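Local coordinates for protein peptide methionine sulfoxide reductase msrA/msrB (PDB 3BQG) that reduces methionine sulfoxide in peptides back to methionine, as the MsrA domain of the multifunctional PilB, crystallised here in its sulfenic acid form, at residues A[16-26]-A[65-75]. The protein carries 1 engineered substitution. Residues are numbered along the deposited sequence; the frame is centred on the assembly and turned at random.
Sequences LEAYFQRIDGV and KLSLDDILQYF
The Y74 ring leans from helix 68-75 onto the loop that follows helix 16-21, and I23 covers one face of it: CD1 sits over the face, 3.6 Å from the ring centroid in a CH-pi contact, while CG2 of I23 lies 3.7 Å from CZ of Y74, toward the phenol end. I23 manages both because CG1 runs beside its backbone N (chi1 -57°) and CG2 beside the carbonyl carbon. At the ring's edge comes the hydroxyl of Y19, whose OH donates to the backbone O of Y74 at 2.6 Å, tilted 25° from the carbonyl plane. F20 pushes the end of its ring into the hollow formed by I71, Y74 and F75; its CZ comes within 3.8 Å of I71 O, which meets the ring edge. Beyond I23, the bump is L66 and the hollow is the type II turn I23–V26: L66 CD1 nestles 3.7 Å from G25 CA, beside the carbonyl of D24. K65 passes across the side chain of D24, its CD 3.8 Å from G25 CA. With F20 and I71 also touching strands 3-10 and 54-62, the contact joins helix segments 16-21 and 68-75, 131° between their directions, and the loops beside them, on one side of the mixed sheet of the alpha/beta MsrA fold.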
ATOM      1  N   LEU A  16       4.772   4.422  -3.442  1.00 16.95           N
ATOM      2  CA  LEU A  16       3.817   4.381  -2.342  1.00 16.53           C
ATOM      3  C   LEU A  16       4.504   4.553  -0.988  1.00 17.90           C
ATOM      4  O   LEU A  16       3.959   5.192  -0.090  1.00 17.15           O
ATOM      5  CB  LEU A  16       3.032   3.066  -2.371  1.00 18.34           C
ATOM      6  CG  LEU A  16       1.876   2.916  -1.371  1.00 17.62           C
ATOM      7  CD1 LEU A  16       0.819   3.980  -1.620  1.00 15.99           C
ATOM      8  CD2 LEU A  16       1.269   1.523  -1.510  1.00 19.97           C
ATOM      9  N   GLU A  17       5.692   3.975  -0.835  1.00 19.02           N
ATOM     10  CA  GLU A  17       6.418   4.094   0.424  1.00 20.81           C
ATOM     11  C   GLU A  17       6.863   5.538   0.625  1.00 19.64           C
ATOM     12  O   GLU A  17       6.639   6.129   1.682  1.00 19.72           O
ATOM     13  CB  GLU A  17       7.652   3.195   0.438  1.00 22.19           C
ATOM     14  CG  GLU A  17       8.560   3.478   1.636  1.00 27.36           C
ATOM     15  CD  GLU A  17       9.969   2.980   1.431  1.00 30.55           C
ATOM     16  OE1 GLU A  17      10.573   3.321   0.391  1.00 32.61           O
ATOM     17  OE2 GLU A  17      10.478   2.250   2.306  1.00 34.10           O
ATOM     18  N   ALA A  18       7.495   6.094  -0.402  1.00 18.15           N
ATOM     19  CA  ALA A  18       7.977   7.471  -0.350  1.00 19.34           C
ATOM     20  C   ALA A  18       6.828   8.402   0.008  1.00 18.74           C
ATOM     21  O   ALA A  18       6.991   9.370   0.746  1.00 20.11           O
ATOM     22  CB  ALA A  18       8.563   7.861  -1.700  1.00 18.14           C
ATOM     23  N   TYR A  19       5.659   8.094  -0.535  1.00 18.34           N
ATOM     24  CA  TYR A  19       4.454   8.872  -0.290  1.00 18.53           C
ATOM     25  C   TYR A  19       4.034   8.849   1.186  1.00 18.00           C
ATOM     26  O   TYR A  19       3.827   9.899   1.789  1.00 17.18           O
ATOM     27  CB  TYR A  19       3.326   8.327  -1.177  1.00 18.77           C
ATOM     28  CG  TYR A  19       1.955   8.908  -0.929  1.00 19.94           C
ATOM     29  CD1 TYR A  19       1.633  10.206  -1.331  1.00 20.46           C
ATOM     30  CD2 TYR A  19       0.964   8.142  -0.319  1.00 20.04           C
ATOM     31  CE1 TYR A  19       0.351  10.722  -1.130  1.00 18.05           C
ATOM     32  CE2 TYR A  19      -0.313   8.647  -0.117  1.00 19.13           C
ATOM     33  CZ  TYR A  19      -0.615   9.933  -0.523  1.00 19.07           C
ATOM     34  OH  TYR A  19      -1.890  10.417  -0.330  1.00 18.77           O
ATOM     35  N   PHE A  20       3.911   7.661   1.774  1.00 19.30           N
ATOM     36  CA  PHE A  20       3.485   7.574   3.169  1.00 22.43           C
ATOM     37  C   PHE A  20       4.483   8.117   4.194  1.00 24.74           C
ATOM     38  O   PHE A  20       4.088   8.552   5.273  1.00 25.68           O
ATOM     39  CB  PHE A  20       3.081   6.132   3.513  1.00 20.38           C
ATOM     40  CG  PHE A  20       1.631   5.844   3.234  1.00 19.75           C
ATOM     41  CD1 PHE A  20       0.653   6.170   4.168  1.00 17.69           C
ATOM     42  CD2 PHE A  20       1.236   5.336   2.002  1.00 18.50           C
ATOM     43  CE1 PHE A  20      -0.705   6.007   3.877  1.00 21.61           C
ATOM     44  CE2 PHE A  20      -0.118   5.169   1.694  1.00 19.53           C
ATOM     45  CZ  PHE A  20      -1.094   5.504   2.638  1.00 18.64           C
ATOM     46  N   GLN A  21       5.768   8.112   3.855  1.00 27.11           N
ATOM     47  CA  GLN A  21       6.790   8.628   4.764  1.00 30.10           C
ATOM     48  C   GLN A  21       6.664  10.136   4.975  1.00 31.68           C
ATOM     49  O   GLN A  21       7.024  10.649   6.035  1.00 33.14           O
ATOM     50  CB  GLN A  21       8.192   8.301   4.234  1.00 30.73           C
ATOM     51  CG  GLN A  21       8.626   6.863   4.471  1.00 33.23           C
ATOM     52  CD  GLN A  21       9.032   6.605   5.915  1.00 35.69           C
ATOM     53  OE1 GLN A  21       8.358   7.037   6.850  1.00 39.20           O
ATOM     54  NE2 GLN A  21      10.133   5.891   6.101  1.00 38.70           N
ATOM     55  N   ARG A  22       6.152  10.847   3.973  1.00 32.87           N
ATOM     56  CA  ARG A  22       5.991  12.300   4.069  1.00 33.08           C
ATOM     57  C   ARG A  22       4.818  12.744   4.935  1.00 31.85           C
ATOM     58  O   ARG A  22       4.688  13.926   5.246  1.00 34.35           O
ATOM     59  CB  ARG A  22       5.820  12.917   2.673  1.00 34.94           C
ATOM     60  CG  ARG A  22       7.083  12.955   1.832  1.00 38.66           C
ATOM     61  CD  ARG A  22       6.853  13.657   0.493  1.00 41.09           C
ATOM     62  NE  ARG A  22       6.402  15.039   0.654  1.00 44.14           N
ATOM     63  CZ  ARG A  22       6.946  16.079   0.028  1.00 45.76           C
ATOM     64  NH1 ARG A  22       6.472  17.301   0.231  1.00 46.75           N
ATOM     65  NH2 ARG A  22       7.970  15.899  -0.794  1.00 47.79           N
ATOM     66  N   ILE A  23       3.967  11.806   5.334  1.00 30.63           N
ATOM     67  CA  ILE A  23       2.792  12.143   6.130  1.00 27.50           C
ATOM     68  C   ILE A  23       3.023  12.162   7.641  1.00 28.25           C
ATOM     69  O   ILE A  23       3.497  11.185   8.221  1.00 27.27           O
ATOM     70  CB  ILE A  23       1.635  11.169   5.805  1.00 28.13           C
ATOM     71  CG1 ILE A  23       1.332  11.220   4.303  1.00 25.57           C
ATOM     72  CG2 ILE A  23       0.391  11.539   6.605  1.00 27.26           C
ATOM     73  CD1 ILE A  23       0.324  10.191   3.842  1.00 25.67           C
ATOM     74  N   ASP A  24       2.682  13.285   8.269  1.00 28.00           N
ATOM     75  CA  ASP A  24       2.825  13.443   9.719  1.00 28.37           C
ATOM     76  C   ASP A  24       1.859  12.475  10.405  1.00 26.71           C
ATOM     77  O   ASP A  24       0.649  12.527  10.183  1.00 26.41           O
ATOM     78  CB  ASP A  24       2.509  14.892  10.121  1.00 29.39           C
ATOM     79  CG  ASP A  24       2.606  15.126  11.620  1.00 31.12           C
ATOM     80  OD1 ASP A  24       3.629  14.746  12.227  1.00 32.89           O
ATOM     81  OD2 ASP A  24       1.656  15.703  12.192  1.00 33.55           O
ATOM     82  N   GLY A  25       2.400  11.587  11.232  1.00 26.01           N
ATOM     83  CA  GLY A  25       1.566  10.606  11.907  1.00 24.62           C
ATOM     84  C   GLY A  25       2.034   9.215  11.523  1.00 24.20           C
ATOM     85  O   GLY A  25       1.765   8.230  12.211  1.00 24.25           O
ATOM     86  N   VAL A  26       2.730   9.134  10.396  1.00 23.46           N
ATOM     87  CA  VAL A  26       3.269   7.865   9.926  1.00 22.81           C
ATOM     88  C   VAL A  26       4.677   7.784  10.481  1.00 23.09           C
ATOM     89  O   VAL A  26       5.549   8.576  10.111  1.00 23.94           O
ATOM     90  CB  VAL A  26       3.314   7.803   8.391  1.00 22.76           C
ATOM     91  CG1 VAL A  26       4.040   6.544   7.939  1.00 21.03           C
ATOM     92  CG2 VAL A  26       1.894   7.818   7.841  1.00 21.41           C
ATOM     93  N   LYS A  65      -2.818  10.292  16.205  1.00 34.40           N
ATOM     94  CA  LYS A  65      -2.822  11.348  15.199  1.00 34.28           C
ATOM     95  C   LYS A  65      -3.695  10.967  14.012  1.00 33.37           C
ATOM     96  O   LYS A  65      -4.483  11.773  13.523  1.00 33.64           O
ATOM     97  CB  LYS A  65      -1.411  11.622  14.673  1.00 35.53           C
ATOM     98  CG  LYS A  65      -0.487  12.381  15.602  1.00 38.60           C
ATOM     99  CD  LYS A  65       0.695  12.915  14.800  1.00 40.77           C
ATOM    100  CE  LYS A  65       1.722  13.599  15.680  1.00 42.11           C
ATOM    101  NZ  LYS A  65       2.383  12.619  16.582  1.00 45.47           N
ATOM    102  N   LEU A  66      -3.543   9.729  13.550  1.00 31.10           N
ATOM    103  CA  LEU A  66      -4.287   9.247  12.393  1.00 28.88           C
ATOM    104  C   LEU A  66      -5.133   8.018  12.682  1.00 26.86           C
ATOM    105  O   LEU A  66      -4.721   7.127  13.426  1.00 26.25           O
ATOM    106  CB  LEU A  66      -3.311   8.916  11.257  1.00 28.65           C
ATOM    107  CG  LEU A  66      -2.390  10.029  10.758  1.00 29.35           C
ATOM    108  CD1 LEU A  66      -1.323   9.440   9.845  1.00 29.68           C
ATOM    109  CD2 LEU A  66      -3.211  11.085  10.028  1.00 29.72           C
ATOM    110  N   SER A  67      -6.321   7.982  12.087  1.00 25.34           N
ATOM    111  CA  SER A  67      -7.228   6.852  12.233  1.00 23.96           C
ATOM    112  C   SER A  67      -7.039   5.995  10.980  1.00 23.46           C
ATOM    113  O   SER A  67      -6.464   6.460   9.992  1.00 22.14           O
ATOM    114  CB  SER A  67      -8.678   7.339  12.303  1.00 24.45           C
ATOM    115  OG  SER A  67      -9.084   7.909  11.065  1.00 24.30           O
ATOM    116  N   LEU A  68      -7.518   4.756  11.014  1.00 22.82           N
ATOM    117  CA  LEU A  68      -7.400   3.874   9.859  1.00 22.92           C
ATOM    118  C   LEU A  68      -8.039   4.522   8.631  1.00 23.84           C
ATOM    119  O   LEU A  68      -7.561   4.349   7.510  1.00 21.13           O
ATOM    120  CB  LEU A  68      -8.077   2.530  10.139  1.00 23.12           C
ATOM    121  CG  LEU A  68      -8.160   1.523   8.982  1.00 22.83           C
ATOM    122  CD1 LEU A  68      -6.788   1.307   8.349  1.00 21.68           C
ATOM    123  CD2 LEU A  68      -8.719   0.206   9.509  1.00 19.37           C
ATOM    124  N   ASP A  69      -9.116   5.273   8.837  1.00 24.46           N
ATOM    125  CA  ASP A  69      -9.774   5.926   7.714  1.00 26.10           C
ATOM    126  C   ASP A  69      -8.880   6.992   7.103  1.00 23.95           C
ATOM    127  O   ASP A  69      -8.799   7.103   5.882  1.00 23.36           O
ATOM    128  CB  ASP A  69     -11.094   6.571   8.127  1.00 29.65           C
ATOM    129  CG  ASP A  69     -11.807   7.201   6.945  1.00 34.82           C
ATOM    130  OD1 ASP A  69     -12.230   6.443   6.038  1.00 35.56           O
ATOM    131  OD2 ASP A  69     -11.926   8.446   6.909  1.00 35.91           O
ATOM    132  N   ASP A  70      -8.221   7.788   7.946  1.00 23.79           N
ATOM    133  CA  ASP A  70      -7.324   8.818   7.432  1.00 22.69           C
ATOM    134  C   ASP A  70      -6.308   8.135   6.526  1.00 22.01           C
ATOM    135  O   ASP A  70      -6.058   8.583   5.407  1.00 21.94           O
ATOM    136  CB  ASP A  70      -6.573   9.532   8.562  1.00 24.08           C
ATOM    137  CG  ASP A  70      -7.492  10.274   9.510  1.00 24.93           C
ATOM    138  OD1 ASP A  70      -8.617  10.640   9.103  1.00 25.66           O
ATOM    139  OD2 ASP A  70      -7.078  10.504  10.666  1.00 26.14           O
ATOM    140  N   ILE A  71      -5.728   7.041   7.017  1.00 19.50           N
ATOM    141  CA  ILE A  71      -4.738   6.291   6.242  1.00 19.48           C
ATOM    142  C   ILE A  71      -5.329   5.830   4.908  1.00 19.03           C
ATOM    143  O   ILE A  71      -4.669   5.902   3.869  1.00 18.86           O
ATOM    144  CB  ILE A  71      -4.236   5.048   7.016  1.00 17.48           C
ATOM    145  CG1 ILE A  71      -3.438   5.482   8.250  1.00 17.26           C
ATOM    146  CG2 ILE A  71      -3.380   4.175   6.102  1.00 17.13           C
ATOM    147  CD1 ILE A  71      -2.141   6.224   7.927  1.00 18.41           C
ATOM    148  N   LEU A  72      -6.573   5.356   4.939  1.00 19.36           N
ATOM    149  CA  LEU A  72      -7.215   4.894   3.715  1.00 20.12           C
ATOM    150  C   LEU A  72      -7.485   6.040   2.738  1.00 20.26           C
ATOM    151  O   LEU A  72      -7.374   5.861   1.522  1.00 20.60           O
ATOM    152  CB  LEU A  72      -8.512   4.146   4.039  1.00 18.95           C
ATOM    153  CG  LEU A  72      -8.311   2.832   4.808  1.00 19.68           C
ATOM    154  CD1 LEU A  72      -9.653   2.140   5.017  1.00 18.60           C
ATOM    155  CD2 LEU A  72      -7.366   1.917   4.031  1.00 17.67           C
ATOM    156  N   GLN A  73      -7.835   7.216   3.253  1.00 19.35           N
ATOM    157  CA  GLN A  73      -8.082   8.352   2.371  1.00 18.67           C
ATOM    158  C   GLN A  73      -6.792   8.736   1.643  1.00 19.14           C
ATOM    159  O   GLN A  73      -6.815   9.021   0.446  1.00 20.39           O
ATOM    160  CB  GLN A  73      -8.632   9.543   3.160  1.00 21.77           C
ATOM    161  CG  GLN A  73      -9.989   9.267   3.798  1.00 23.88           C
ATOM    162  CD  GLN A  73     -11.037   8.834   2.781  1.00 24.31           C
ATOM    163  OE1 GLN A  73     -11.638   7.766   2.904  1.00 26.61           O
ATOM    164  NE2 GLN A  73     -11.261   9.666   1.775  1.00 24.59           N
ATOM    165  N   TYR A  74      -5.670   8.736   2.357  1.00 17.46           N
ATOM    166  CA  TYR A  74      -4.380   9.053   1.743  1.00 18.57           C
ATOM    167  C   TYR A  74      -4.076   8.013   0.662  1.00 18.22           C
ATOM    168  O   TYR A  74      -3.522   8.332  -0.391  1.00 16.35           O
ATOM    169  CB  TYR A  74      -3.263   9.030   2.795  1.00 20.26           C
ATOM    170  CG  TYR A  74      -3.155  10.297   3.621  1.00 23.27           C
ATOM    171  CD1 TYR A  74      -2.770  11.504   3.033  1.00 25.32           C
ATOM    172  CD2 TYR A  74      -3.401  10.282   4.994  1.00 24.64           C
ATOM    173  CE1 TYR A  74      -2.624  12.665   3.790  1.00 26.04           C
ATOM    174  CE2 TYR A  74      -3.258  11.439   5.766  1.00 24.42           C
ATOM    175  CZ  TYR A  74      -2.866  12.624   5.155  1.00 26.93           C
ATOM    176  OH  TYR A  74      -2.693  13.766   5.903  1.00 28.41           O
ATOM    177  N   PHE A  75      -4.446   6.767   0.942  1.00 16.93           N
ATOM    178  CA  PHE A  75      -4.240   5.658   0.012  1.00 16.55           C
ATOM    179  C   PHE A  75      -5.010   5.926  -1.277  1.00 17.12           C
ATOM    180  O   PHE A  75      -4.432   5.926  -2.366  1.00 16.46           O
ATOM    181  CB  PHE A  75      -4.742   4.359   0.656  1.00 17.17           C
ATOM    182  CG  PHE A  75      -4.591   3.139  -0.209  1.00 16.82           C
ATOM    183  CD1 PHE A  75      -3.332   2.671  -0.569  1.00 16.32           C
ATOM    184  CD2 PHE A  75      -5.714   2.422  -0.614  1.00 17.75           C
ATOM    185  CE1 PHE A  75      -3.192   1.504  -1.321  1.00 17.10           C
ATOM    186  CE2 PHE A  75      -5.586   1.249  -1.369  1.00 18.05           C
ATOM    187  CZ  PHE A  75      -4.321   0.790  -1.717  1.00 17.12           C
TER